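Long-range contacts in bifunctional protein PutA (Bdellovibrio bacteriovorus, PDB 5UR2), which probably carries out both steps of proline breakdown to glutamate, pairing an FAD-dependent proline dehydrogenase with an NAD-dependent L-glutamate gamma-semialdehyde dehydrogenase in one chain: residues G749-I754 against A902-V907; H842-K847 against P858-G863; G863-D868 against V880-R885; N888-L893 against I915-E920. All blocks are in the same frame, centred on the assembly; numbering follows the deposited sequence.

Contact 1 of 4, residues G749-I754 against A902-V907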
loop_
_atom_site.group_PDB
_atom_site.type_symbol
_atom_site.label_atom_id
_atom_site.label_comp_id
_atom_site.label_asym_id
_atom_site.label_seq_id
_atom_site.Cartn_x
_atom_site.Cartn_y
_atom_site.Cartn_z
ATOM N N GLY B 749 24.349 11.237 7.868
ATOM C CA GLY B 749 25.092 10.409 6.941
ATOM C C GLY B 749 26.512 10.895 6.762
ATOM O O GLY B 749 26.917 11.935 7.287
ATOM N N LYS B 750 27.284 10.075 6.047
ATOM C CA LYS B 750 28.625 10.402 5.566
ATOM C C LYS B 750 28.598 10.029 4.090
ATOM O O LYS B 750 29.079 8.966 3.696
ATOM C CB LYS B 750 29.711 9.644 6.329
ATOM C CG LYS B 750 31.125 10.085 6.009
ATOM C CD LYS B 750 31.401 11.483 6.544
ATOM C CE LYS B 750 32.781 12.001 6.136
ATOM N NZ LYS B 750 33.049 13.357 6.721
ATOM N N ASN B 751 27.981 10.887 3.285
ATOM C CA ASN B 751 27.534 10.515 1.954
ATOM C C ASN B 751 28.614 10.743 0.900
ATOM O O ASN B 751 29.269 11.789 0.873
ATOM C CB ASN B 751 26.279 11.314 1.620
ATOM C CG ASN B 751 25.289 11.307 2.764
ATOM O OD1 ASN B 751 24.747 10.250 3.125
ATOM N ND2 ASN B 751 25.057 12.474 3.356
ATOM N N ALA B 752 28.757 9.770 0.000
ATOM C CA ALA B 752 29.793 9.786 -1.015
ATOM C C ALA B 752 29.179 9.916 -2.405
ATOM O O ALA B 752 28.062 9.459 -2.659
ATOM C CB ALA B 752 30.655 8.521 -0.936
ATOM N N VAL B 753 29.914 10.573 -3.297
ATOM C CA VAL B 753 29.644 10.553 -4.729
ATOM C C VAL B 753 30.827 9.864 -5.406
ATOM O O VAL B 753 31.987 10.224 -5.164
ATOM C CB VAL B 753 29.430 11.974 -5.283
ATOM C CG1 VAL B 753 29.166 11.919 -6.794
ATOM C CG2 VAL B 753 28.268 12.647 -4.566
ATOM N N ILE B 754 30.543 8.858 -6.228
ATOM C CA ILE B 754 31.585 8.134 -6.950
ATOM C C ILE B 754 31.705 8.730 -8.344
ATOM O O ILE B 754 30.694 8.934 -9.028
ATOM C CB ILE B 754 31.280 6.631 -7.031
ATOM C CG1 ILE B 754 31.147 6.029 -5.636
ATOM C CG2 ILE B 754 32.406 5.914 -7.804
ATOM C CD1 ILE B 754 30.656 4.600 -5.654
ATOM N N ALA B 902 24.189 5.139 5.996
ATOM C CA ALA B 902 23.615 4.620 4.763
ATOM C C ALA B 902 22.431 5.499 4.359
ATOM O O ALA B 902 21.300 5.035 4.170
ATOM C CB ALA B 902 23.216 3.157 4.951
ATOM N N LEU B 903 22.687 6.803 4.219
ATOM C CA LEU B 903 21.632 7.753 3.895
ATOM C C LEU B 903 21.622 8.042 2.388
ATOM O O LEU B 903 20.835 7.417 1.666
ATOM C CB LEU B 903 21.794 9.024 4.736
ATOM C CG LEU B 903 20.666 10.068 4.649
ATOM C CD1 LEU B 903 19.301 9.418 4.609
ATOM C CD2 LEU B 903 20.755 11.062 5.796
ATOM N N THR B 904 22.471 8.948 1.874
ATOM C CA THR B 904 22.472 9.193 0.434
ATOM C C THR B 904 23.786 8.740 -0.189
ATOM O O THR B 904 24.794 8.561 0.494
ATOM C CB THR B 904 22.207 10.670 0.078
ATOM O OG1 THR B 904 23.295 11.511 0.496
ATOM C CG2 THR B 904 20.916 11.149 0.709
ATOM N N GLY B 905 23.753 8.538 -1.505
ATOM C CA GLY B 905 24.936 8.162 -2.259
ATOM C C GLY B 905 24.659 8.315 -3.737
ATOM O O GLY B 905 23.504 8.332 -4.171
ATOM N N GLY B 906 25.731 8.456 -4.509
ATOM C CA GLY B 906 25.563 8.682 -5.935
ATOM C C GLY B 906 26.778 8.317 -6.761
ATOM O O GLY B 906 27.899 8.195 -6.253
ATOM N N VAL B 907 26.542 8.177 -8.063
ATOM C CA VAL B 907 27.589 7.897 -9.036
ATOM C C VAL B 907 27.360 8.736 -10.286
ATOM O O VAL B 907 26.224 8.893 -10.752
ATOM C CB VAL B 907 27.648 6.396 -9.394
ATOM C CG1 VAL B 907 26.318 5.927 -9.982
ATOM C CG2 VAL B 907 28.803 6.116 -10.333
HETATM O O HOH W 1 25.466 7.873 4.254
HETATM O O HOH W 2 27.157 7.257 0.506
#
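Gly906 joins strand 904-907 to strand 751-754 through both polar atoms of its backbone. Its N donates to Ala752 O at 3.1 Å and its O accepts from Ile754 N at 2.7 Å, so the two bonds bracket Val753, as expected in a parallel pair; the strand axes lie only 7° apart. Weaker CA-H...O contacts run beside them, among them Val907 CA to Ile754 O at 3.3 Å.

A side chain takes over nearer the start of the strands. Asn751 carries its CG beside the backbone N (chi1 -46°), which swings the amide across to the other segment, where OD1 accepts from Thr904 N at 2.9 Å. That donor stands well above the carbonyl plane. The other end of the amide, ND2, binds Cys780 O and Ala782 O, while Thr904 OG1 is hydrogen-bonded to Ser781 O.

Water does the remaining bridging. One molecule donates to Asn751 OD1 at 2.7 Å and accepts from Leu903 N; a second accepts from Ala752 N and donates to Thr904 O, also at 2.7 Å.

Apolar contact is slight, with Ile754 CB meeting Val907 CG2 at 4.2 Å.

The chemistry is thus mostly polar and backbone-led. Asn751 and Thr904 tie the paired strands to the loop bearing Cys780, the predicted active-site cysteine, whose side chain lies close to that of Leu903.

Contact 2 of 4, residues H842-K847 against P858-G863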
loop_
_atom_site.group_PDB
_atom_site.type_symbol
_atom_site.label_atom_id
_atom_site.label_comp_id
_atom_site.label_asym_id
_atom_site.label_seq_id
_atom_site.Cartn_x
_atom_site.Cartn_y
_atom_site.Cartn_z
ATOM N N HIS B 842 46.149 15.570 6.267
ATOM C CA HIS B 842 45.802 15.332 4.873
ATOM C C HIS B 842 46.162 16.535 4.014
ATOM O O HIS B 842 46.182 17.677 4.482
ATOM C CB HIS B 842 44.303 15.015 4.712
ATOM C CG HIS B 842 43.797 13.987 5.679
ATOM N ND1 HIS B 842 44.379 12.744 5.821
ATOM C CD2 HIS B 842 42.752 14.014 6.543
ATOM C CE1 HIS B 842 43.726 12.057 6.743
ATOM N NE2 HIS B 842 42.733 12.806 7.193
ATOM N N LYS B 843 46.431 16.255 2.741
ATOM C CA LYS B 843 46.759 17.295 1.779
ATOM C C LYS B 843 45.573 18.225 1.577
ATOM O O LYS B 843 44.462 17.778 1.279
ATOM C CB LYS B 843 47.165 16.670 0.444
ATOM C CG LYS B 843 47.467 17.676 -0.672
ATOM C CD LYS B 843 47.829 16.959 -1.973
ATOM C CE LYS B 843 48.244 17.934 -3.053
ATOM N NZ LYS B 843 49.173 17.307 -4.036
ATOM N N LEU B 844 45.808 19.520 1.769
ATOM C CA LEU B 844 44.775 20.525 1.572
ATOM C C LEU B 844 44.765 20.944 0.104
ATOM O O LEU B 844 45.747 21.511 -0.384
ATOM C CB LEU B 844 45.015 21.728 2.484
ATOM C CG LEU B 844 43.961 22.817 2.276
ATOM C CD1 LEU B 844 42.620 22.279 2.700
ATOM C CD2 LEU B 844 44.304 24.101 3.027
ATOM N N LEU B 845 43.653 20.679 -0.594
ATOM C CA LEU B 845 43.531 21.059 -2.001
ATOM C C LEU B 845 42.981 22.462 -2.182
ATOM O O LEU B 845 43.270 23.093 -3.199
ATOM C CB LEU B 845 42.638 20.080 -2.783
ATOM C CG LEU B 845 43.154 18.652 -2.973
ATOM C CD1 LEU B 845 42.150 17.810 -3.722
ATOM C CD2 LEU B 845 44.530 18.633 -3.659
ATOM N N PHE B 846 42.177 22.956 -1.241
ATOM C CA PHE B 846 41.537 24.252 -1.405
ATOM C C PHE B 846 40.890 24.685 -0.097
ATOM O O PHE B 846 40.223 23.883 0.567
ATOM C CB PHE B 846 40.482 24.200 -2.511
ATOM C CG PHE B 846 39.570 25.385 -2.531
ATOM C CD1 PHE B 846 40.018 26.615 -2.997
ATOM C CD2 PHE B 846 38.255 25.271 -2.087
ATOM C CE1 PHE B 846 39.167 27.717 -3.029
ATOM C CE2 PHE B 846 37.399 26.364 -2.116
ATOM C CZ PHE B 846 37.856 27.592 -2.589
ATOM N N LYS B 847 41.060 25.960 0.246
ATOM C CA LYS B 847 40.298 26.584 1.321
ATOM C C LYS B 847 39.920 27.987 0.876
ATOM O O LYS B 847 40.798 28.799 0.569
ATOM C CB LYS B 847 41.086 26.612 2.639
ATOM C CG LYS B 847 40.310 27.226 3.816
ATOM C CD LYS B 847 40.706 26.628 5.181
ATOM C CE LYS B 847 42.129 26.949 5.571
ATOM N NZ LYS B 847 42.456 26.594 6.993
ATOM N N PRO B 858 34.898 28.291 5.999
ATOM C CA PRO B 858 35.322 28.280 4.595
ATOM C C PRO B 858 35.036 26.949 3.929
ATOM O O PRO B 858 35.177 25.887 4.549
ATOM C CB PRO B 858 36.833 28.521 4.688
ATOM C CG PRO B 858 37.211 27.878 6.001
ATOM C CD PRO B 858 36.031 28.110 6.926
ATOM N N PRO B 859 34.671 26.955 2.648
ATOM C CA PRO B 859 34.601 25.690 1.910
ATOM C C PRO B 859 36.010 25.137 1.746
ATOM O O PRO B 859 36.915 25.841 1.289
ATOM C CB PRO B 859 33.987 26.094 0.566
ATOM C CG PRO B 859 34.442 27.526 0.384
ATOM C CD PRO B 859 34.466 28.125 1.776
ATOM N N THR B 860 36.192 23.871 2.133
ATOM C CA THR B 860 37.511 23.262 2.268
ATOM C C THR B 860 37.511 21.876 1.638
ATOM O O THR B 860 36.615 21.074 1.916
ATOM C CB THR B 860 37.901 23.165 3.749
ATOM O OG1 THR B 860 37.748 24.449 4.368
ATOM C CG2 THR B 860 39.338 22.685 3.907
ATOM N N ILE B 861 38.537 21.577 0.832
ATOM C CA ILE B 861 38.654 20.292 0.143
ATOM C C ILE B 861 40.006 19.662 0.473
ATOM O O ILE B 861 41.052 20.284 0.252
ATOM C CB ILE B 861 38.515 20.441 -1.383
ATOM C CG1 ILE B 861 37.239 21.183 -1.764
ATOM C CG2 ILE B 861 38.488 19.078 -2.036
ATOM C CD1 ILE B 861 37.115 21.400 -3.257
ATOM N N PHE B 862 39.988 18.428 0.982
ATOM C CA PHE B 862 41.202 17.648 1.211
ATOM C C PHE B 862 41.327 16.547 0.169
ATOM O O PHE B 862 40.328 15.954 -0.256
ATOM C CB PHE B 862 41.223 17.025 2.611
ATOM C CG PHE B 862 41.229 18.041 3.690
ATOM C CD1 PHE B 862 42.427 18.578 4.127
ATOM C CD2 PHE B 862 40.034 18.505 4.229
ATOM C CE1 PHE B 862 42.441 19.552 5.098
ATOM C CE2 PHE B 862 40.034 19.473 5.196
ATOM C CZ PHE B 862 41.243 20.003 5.636
ATOM N N GLY B 863 42.569 16.258 -0.214
ATOM C CA GLY B 863 42.808 15.300 -1.273
ATOM C C GLY B 863 43.534 14.061 -0.811
ATOM O O GLY B 863 44.217 14.092 0.218
#
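Leu845 and Phe846 both face Ile861, the mark of a classic beta bulge, here set in the antiparallel pairing of strands 843-847 and 860-863 of the aldehyde dehydrogenase region. Ile861 O takes two donors at the bulge, Leu845 N at 2.8 Å and Phe846 N at a longer 3.3 Å. Ile861 N answers with a straighter bond to Phe846 O.

The close-fitting part lies around Ile861, Phe862 and Gly863. Leu844 CD1 sits over one face of the Phe862 ring in a CH-pi contact, 4.0 Å from its centroid, while the Lys843 and His842 carbonyl oxygens come up to the edge of the ring. Across the sheet, on the Ile861 face, Leu845 CD1 settles 3.6 Å from Gly863 CA. On that face too, Phe846 CE2 touches Pro859 CG at 4.0 Å. Helix 790-806 backs this face, with Val797 against Leu845 and Leu800 against Ile861; helix 825-841 backs Phe862 through Ala838.

Solvent reaches the two lysines instead. Lys843 stays extended and leads away from the partner strand. The aliphatic part of Lys847 lies alongside Pro858 and Thr860, its CD 3.8 Å from Pro858 CG, before the chain bends at chi3 (66°) and NZ forms a salt bridge with Glu839. Beside that lysine the hydroxyl of Thr860 is taken up within its own segment: OG1 donates to Pro858 O at 3.0 Å, from above the carbonyl plane.

Contact 3 of 4, residues G863-D868 against V880-R885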
loop_
_atom_site.group_PDB
_atom_site.type_symbol
_atom_site.label_atom_id
_atom_site.label_comp_id
_atom_site.label_asym_id
_atom_site.label_seq_id
_atom_site.Cartn_x
_atom_site.Cartn_y
_atom_site.Cartn_z
ATOM N N GLY B 863 42.569 16.258 -0.214
ATOM C CA GLY B 863 42.808 15.300 -1.273
ATOM C C GLY B 863 43.534 14.061 -0.811
ATOM O O GLY B 863 44.217 14.092 0.218
ATOM N N ASP B 864 43.393 12.968 -1.566
ATOM C CA ASP B 864 44.032 11.688 -1.240
ATOM C C ASP B 864 43.771 11.276 0.203
ATOM O O ASP B 864 44.659 10.771 0.889
ATOM C CB ASP B 864 45.539 11.723 -1.516
ATOM C CG ASP B 864 45.870 11.452 -2.966
ATOM O OD1 ASP B 864 45.582 10.328 -3.426
ATOM O OD2 ASP B 864 46.428 12.341 -3.640
ATOM N N VAL B 865 42.545 11.485 0.665
ATOM C CA VAL B 865 42.174 11.092 2.026
ATOM C C VAL B 865 41.983 9.578 2.062
ATOM O O VAL B 865 41.292 9.028 1.185
ATOM C CB VAL B 865 40.902 11.815 2.470
ATOM C CG1 VAL B 865 40.566 11.498 3.929
ATOM C CG2 VAL B 865 41.039 13.320 2.263
ATOM N N PRO B 866 42.586 8.874 3.019
ATOM C CA PRO B 866 42.316 7.439 3.141
ATOM C C PRO B 866 40.852 7.205 3.488
ATOM O O PRO B 866 40.233 7.979 4.223
ATOM C CB PRO B 866 43.248 6.990 4.281
ATOM C CG PRO B 866 44.363 8.009 4.288
ATOM C CD PRO B 866 43.671 9.321 3.912
ATOM N N GLY B 867 40.301 6.116 2.948
ATOM C CA GLY B 867 38.892 5.824 3.152
ATOM C C GLY B 867 38.534 5.591 4.604
ATOM O O GLY B 867 37.395 5.829 5.011
ATOM N N ASP B 868 39.494 5.143 5.409
ATOM C CA ASP B 868 39.235 4.841 6.807
ATOM C C ASP B 868 39.615 5.981 7.743
ATOM O O ASP B 868 39.443 5.848 8.959
ATOM C CB ASP B 868 39.981 3.560 7.203
ATOM C CG ASP B 868 41.506 3.719 7.158
ATOM O OD1 ASP B 868 42.014 4.757 6.676
ATOM O OD2 ASP B 868 42.208 2.775 7.584
ATOM N N VAL B 880 33.061 20.870 4.224
ATOM C CA VAL B 880 34.335 20.158 4.319
ATOM C C VAL B 880 34.213 18.856 3.536
ATOM O O VAL B 880 33.360 18.019 3.849
ATOM C CB VAL B 880 34.719 19.887 5.788
ATOM C CG1 VAL B 880 36.060 19.129 5.910
ATOM C CG2 VAL B 880 34.793 21.203 6.563
ATOM N N VAL B 881 35.044 18.696 2.511
ATOM C CA VAL B 881 34.977 17.558 1.601
ATOM C C VAL B 881 36.281 16.774 1.667
ATOM O O VAL B 881 37.373 17.358 1.620
ATOM C CB VAL B 881 34.718 18.004 0.151
ATOM C CG1 VAL B 881 34.763 16.798 -0.798
ATOM C CG2 VAL B 881 33.396 18.751 0.063
ATOM N N ALA B 882 36.165 15.445 1.710
ATOM C CA ALA B 882 37.311 14.549 1.594
ATOM C C ALA B 882 37.270 13.886 0.221
ATOM O O ALA B 882 36.337 13.128 -0.074
ATOM C CB ALA B 882 37.295 13.491 2.705
ATOM N N VAL B 883 38.275 14.167 -0.610
ATOM C CA VAL B 883 38.423 13.513 -1.912
ATOM C C VAL B 883 39.250 12.246 -1.717
ATOM O O VAL B 883 40.366 12.299 -1.189
ATOM C CB VAL B 883 39.082 14.448 -2.939
ATOM C CG1 VAL B 883 39.270 13.726 -4.264
ATOM C CG2 VAL B 883 38.251 15.687 -3.149
ATOM N N ILE B 884 38.705 11.100 -2.125
ATOM C CA ILE B 884 39.310 9.794 -1.854
ATOM C C ILE B 884 39.620 9.109 -3.173
ATOM O O ILE B 884 38.763 9.043 -4.060
ATOM C CB ILE B 884 38.388 8.900 -1.002
ATOM C CG1 ILE B 884 37.957 9.618 0.275
ATOM C CG2 ILE B 884 39.080 7.585 -0.666
ATOM C CD1 ILE B 884 36.851 8.891 1.028
ATOM N N ARG B 885 40.820 8.553 -3.285
ATOM C CA ARG B 885 41.218 7.903 -4.522
ATOM C C ARG B 885 40.745 6.454 -4.525
ATOM O O ARG B 885 40.741 5.791 -3.485
ATOM C CB ARG B 885 42.732 7.976 -4.694
ATOM C CG ARG B 885 43.181 7.835 -6.132
ATOM C CD ARG B 885 44.690 7.802 -6.201
ATOM N NE ARG B 885 45.263 9.133 -6.035
ATOM C CZ ARG B 885 45.622 9.915 -7.045
ATOM N NH1 ARG B 885 45.465 9.498 -8.294
ATOM N NH2 ARG B 885 46.140 11.112 -6.807
#
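Asp864 and Val865 begin the loop that leads from strand 860-863 to its parallel neighbour 880-886, and both bind back onto the strand to which the loop leads. Val865 N donates to Val883 O at 3.0 Å, with 165° at the hydrogen. This is the one backbone hydrogen bond between the two segments; Gly863 N is bonded to Lys843 O instead.

The side chain of Val865 points at the strand and sets CG2 against Ala882 CB at 3.8 Å. The backbone C=O of Val865 points almost straight at Ile884 CG2, with O and CG2 3.2 Å apart.

Asp864 takes the opposite course: its CB starts away from the strand, yet the carboxylate returns to lie alongside Arg885. Carboxylate and guanidinium planes are only 15° apart. Arg885 NE meets the syn lone pair of Asp864 OD1 at 2.9 Å in a nearly straight bond, and NH2 adds a weak one to OD2 at 3.4 Å. A bend at chi3 (-77°) brings the guanidinium edge round to this side-on pairing. Arg885 NH1 has a second carboxylate, Asp790, and Tyr793 gives the group a cation-pi partner; the two acids probably stabilise its positive charge.

Val883 packs on Tyr793 and Val797 of helix 790-806, Val881 on Ala772 and Phe773 of helix 761-773, and Ala882 bonds through its backbone to strand 783-789.

Contact 4 of 4, residues N888-L893 against I915-E920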
loop_
_atom_site.group_PDB
_atom_site.type_symbol
_atom_site.label_atom_id
_atom_site.label_comp_id
_atom_site.label_asym_id
_atom_site.label_seq_id
_atom_site.Cartn_x
_atom_site.Cartn_y
_atom_site.Cartn_z
ATOM N N ASN B 888 39.571 1.320 -8.812
ATOM C CA ASN B 888 38.545 0.849 -9.737
ATOM C C ASN B 888 37.197 0.875 -9.017
ATOM O O ASN B 888 37.105 1.238 -7.838
ATOM C CB ASN B 888 38.893 -0.547 -10.264
ATOM C CG ASN B 888 39.190 -1.547 -9.142
ATOM O OD1 ASN B 888 38.599 -1.483 -8.059
ATOM N ND2 ASN B 888 40.107 -2.482 -9.404
ATOM N N LEU B 889 36.145 0.458 -9.728
ATOM C CA LEU B 889 34.810 0.498 -9.133
ATOM C C LEU B 889 34.709 -0.414 -7.915
ATOM O O LEU B 889 33.965 -0.109 -6.976
ATOM C CB LEU B 889 33.746 0.129 -10.169
ATOM C CG LEU B 889 32.283 0.355 -9.748
ATOM C CD1 LEU B 889 31.988 1.816 -9.393
ATOM C CD2 LEU B 889 31.351 -0.110 -10.842
ATOM N N ASP B 890 35.429 -1.540 -7.919
ATOM C CA ASP B 890 35.471 -2.414 -6.748
ATOM C C ASP B 890 35.862 -1.642 -5.488
ATOM O O ASP B 890 35.153 -1.676 -4.474
ATOM C CB ASP B 890 36.456 -3.562 -6.974
ATOM C CG ASP B 890 35.868 -4.695 -7.784
ATOM O OD1 ASP B 890 34.640 -4.699 -8.021
ATOM O OD2 ASP B 890 36.649 -5.596 -8.165
ATOM N N GLN B 891 37.018 -0.963 -5.531
ATOM C CA GLN B 891 37.480 -0.229 -4.358
ATOM C C GLN B 891 36.573 0.961 -4.061
ATOM O O GLN B 891 36.363 1.311 -2.892
ATOM C CB GLN B 891 38.927 0.235 -4.551
ATOM C CG GLN B 891 39.545 0.821 -3.280
ATOM C CD GLN B 891 40.966 1.323 -3.469
ATOM O OE1 GLN B 891 41.388 1.647 -4.580
ATOM N NE2 GLN B 891 41.714 1.388 -2.376
ATOM N N ALA B 892 36.031 1.592 -5.106
ATOM C CA ALA B 892 35.161 2.742 -4.901
ATOM C C ALA B 892 33.927 2.350 -4.106
ATOM O O ALA B 892 33.514 3.062 -3.183
ATOM C CB ALA B 892 34.764 3.346 -6.249
ATOM N N LEU B 893 33.337 1.205 -4.441
ATOM C CA LEU B 893 32.171 0.741 -3.713
ATOM C C LEU B 893 32.540 0.327 -2.292
ATOM O O LEU B 893 31.832 0.685 -1.341
ATOM C CB LEU B 893 31.515 -0.400 -4.495
ATOM C CG LEU B 893 30.757 0.159 -5.711
ATOM C CD1 LEU B 893 30.331 -0.913 -6.725
ATOM C CD2 LEU B 893 29.562 0.899 -5.219
ATOM N N ILE B 915 26.818 1.400 -13.757
ATOM C CA ILE B 915 25.622 1.970 -13.144
ATOM C C ILE B 915 24.800 0.881 -12.466
ATOM O O ILE B 915 24.301 1.066 -11.350
ATOM C CB ILE B 915 24.796 2.746 -14.192
ATOM C CG1 ILE B 915 25.508 4.047 -14.573
ATOM C CG2 ILE B 915 23.380 3.065 -13.663
ATOM C CD1 ILE B 915 24.899 4.789 -15.779
ATOM N N ASN B 916 24.649 -0.274 -13.114
ATOM C CA ASN B 916 23.889 -1.345 -12.473
ATOM C C ASN B 916 24.588 -1.865 -11.216
ATOM O O ASN B 916 23.925 -2.155 -10.213
ATOM C CB ASN B 916 23.618 -2.475 -13.463
ATOM C CG ASN B 916 22.520 -2.118 -14.453
ATOM O OD1 ASN B 916 21.652 -1.279 -14.168
ATOM N ND2 ASN B 916 22.544 -2.755 -15.616
ATOM N N ARG B 917 25.922 -1.982 -11.238
ATOM C CA ARG B 917 26.636 -2.443 -10.042
ATOM C C ARG B 917 26.389 -1.521 -8.857
ATOM O O ARG B 917 26.158 -1.988 -7.734
ATOM C CB ARG B 917 28.144 -2.545 -10.300
ATOM C CG ARG B 917 28.571 -3.789 -11.019
ATOM C CD ARG B 917 30.057 -4.010 -10.824
ATOM N NE ARG B 917 30.391 -4.282 -9.421
ATOM C CZ ARG B 917 31.629 -4.250 -8.941
ATOM N NH1 ARG B 917 32.639 -3.950 -9.746
ATOM N NH2 ARG B 917 31.864 -4.518 -7.665
ATOM N N VAL B 918 26.442 -0.207 -9.089
ATOM C CA VAL B 918 26.190 0.754 -8.029
ATOM C C VAL B 918 24.765 0.596 -7.521
ATOM O O VAL B 918 24.510 0.655 -6.310
ATOM C CB VAL B 918 26.466 2.190 -8.529
ATOM C CG1 VAL B 918 26.036 3.253 -7.477
ATOM C CG2 VAL B 918 27.946 2.364 -8.867
ATOM N N LYS B 919 23.807 0.421 -8.437
ATOM C CA LYS B 919 22.425 0.216 -8.018
ATOM C C LYS B 919 22.295 -0.995 -7.108
ATOM O O LYS B 919 21.575 -0.953 -6.108
ATOM C CB LYS B 919 21.516 0.068 -9.230
ATOM C CG LYS B 919 21.149 1.384 -9.898
ATOM C CD LYS B 919 20.399 1.065 -11.180
ATOM C CE LYS B 919 19.995 2.295 -11.948
ATOM N NZ LYS B 919 19.522 1.879 -13.305
ATOM N N GLU B 920 22.992 -2.077 -7.428
ATOM C CA GLU B 920 22.842 -3.306 -6.661
ATOM C C GLU B 920 23.746 -3.374 -5.441
ATOM O O GLU B 920 23.499 -4.212 -4.572
ATOM C CB GLU B 920 23.107 -4.539 -7.543
ATOM C CG GLU B 920 22.050 -4.780 -8.621
#
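Arg917 meets Asp890 end-on, turning NH1 and NH2 to the single oxygen OD1 at 2.7 Å and 2.8 Å. The carboxylate meets the guanidinium edge but is turned steeply against it, the planes 73° apart, so this is a forked salt bridge to one oxygen and no flat two-by-two pairing. Arg917 NH2 comes in nearly along the C-O bond of Asp890, NH1 from the syn side and out of the carboxylate plane. A bend at chi3 (65°) carries the guanidinium there, and NE has its own acid, Glu921, one turn on.

Leucines frame the arginine. Leu893 CD1 lies over one face of the guanidinium, offset toward its rim, while Leu889 slides past the aliphatic part in the opposite direction, CD2 touching CB of Arg917 at 4.1 Å. The other branch of Leu889, CD1, crosses Val918 at about a right angle and meets its CG2 at 4.1 Å.

Polar bonds lie at the outer side of the pair and apolar branches beneath, toward the sheet, where Leu893 reaches Ile754. The axes of segments 889-893 and 915-920 come within 11.3 Å and incline by 26°; two such neighbouring helices on a largely parallel sheet are typical of the layered alpha/beta, Rossmann-like architecture of aldehyde dehydrogenases.

In the fold
All four contacts fall in the aldehyde dehydrogenase region, and contacts 1, 2 and 3 all reach one mixed sheet. Contacts 2 and 3 share Gly863, with centres about 10 Å apart; strand 860-863 pairs with 880-886, which passes on to 783-789 and then to 751-755 of contact 1. In sequence, contacts 2 and 3 follow each other inside the long loop closed by contact 1, whereas contact 4 alternates with contact 1. Its helices 889-896 and 912-921 flank strand 901-908 in the chain and pack on contact 1, about 12 Å away between centres. Contacts 2 and 4, whose centres lie about 26 Å apart, thus mark separate regions of one layered domain, with contact 1 beside the predicted catalytic residues.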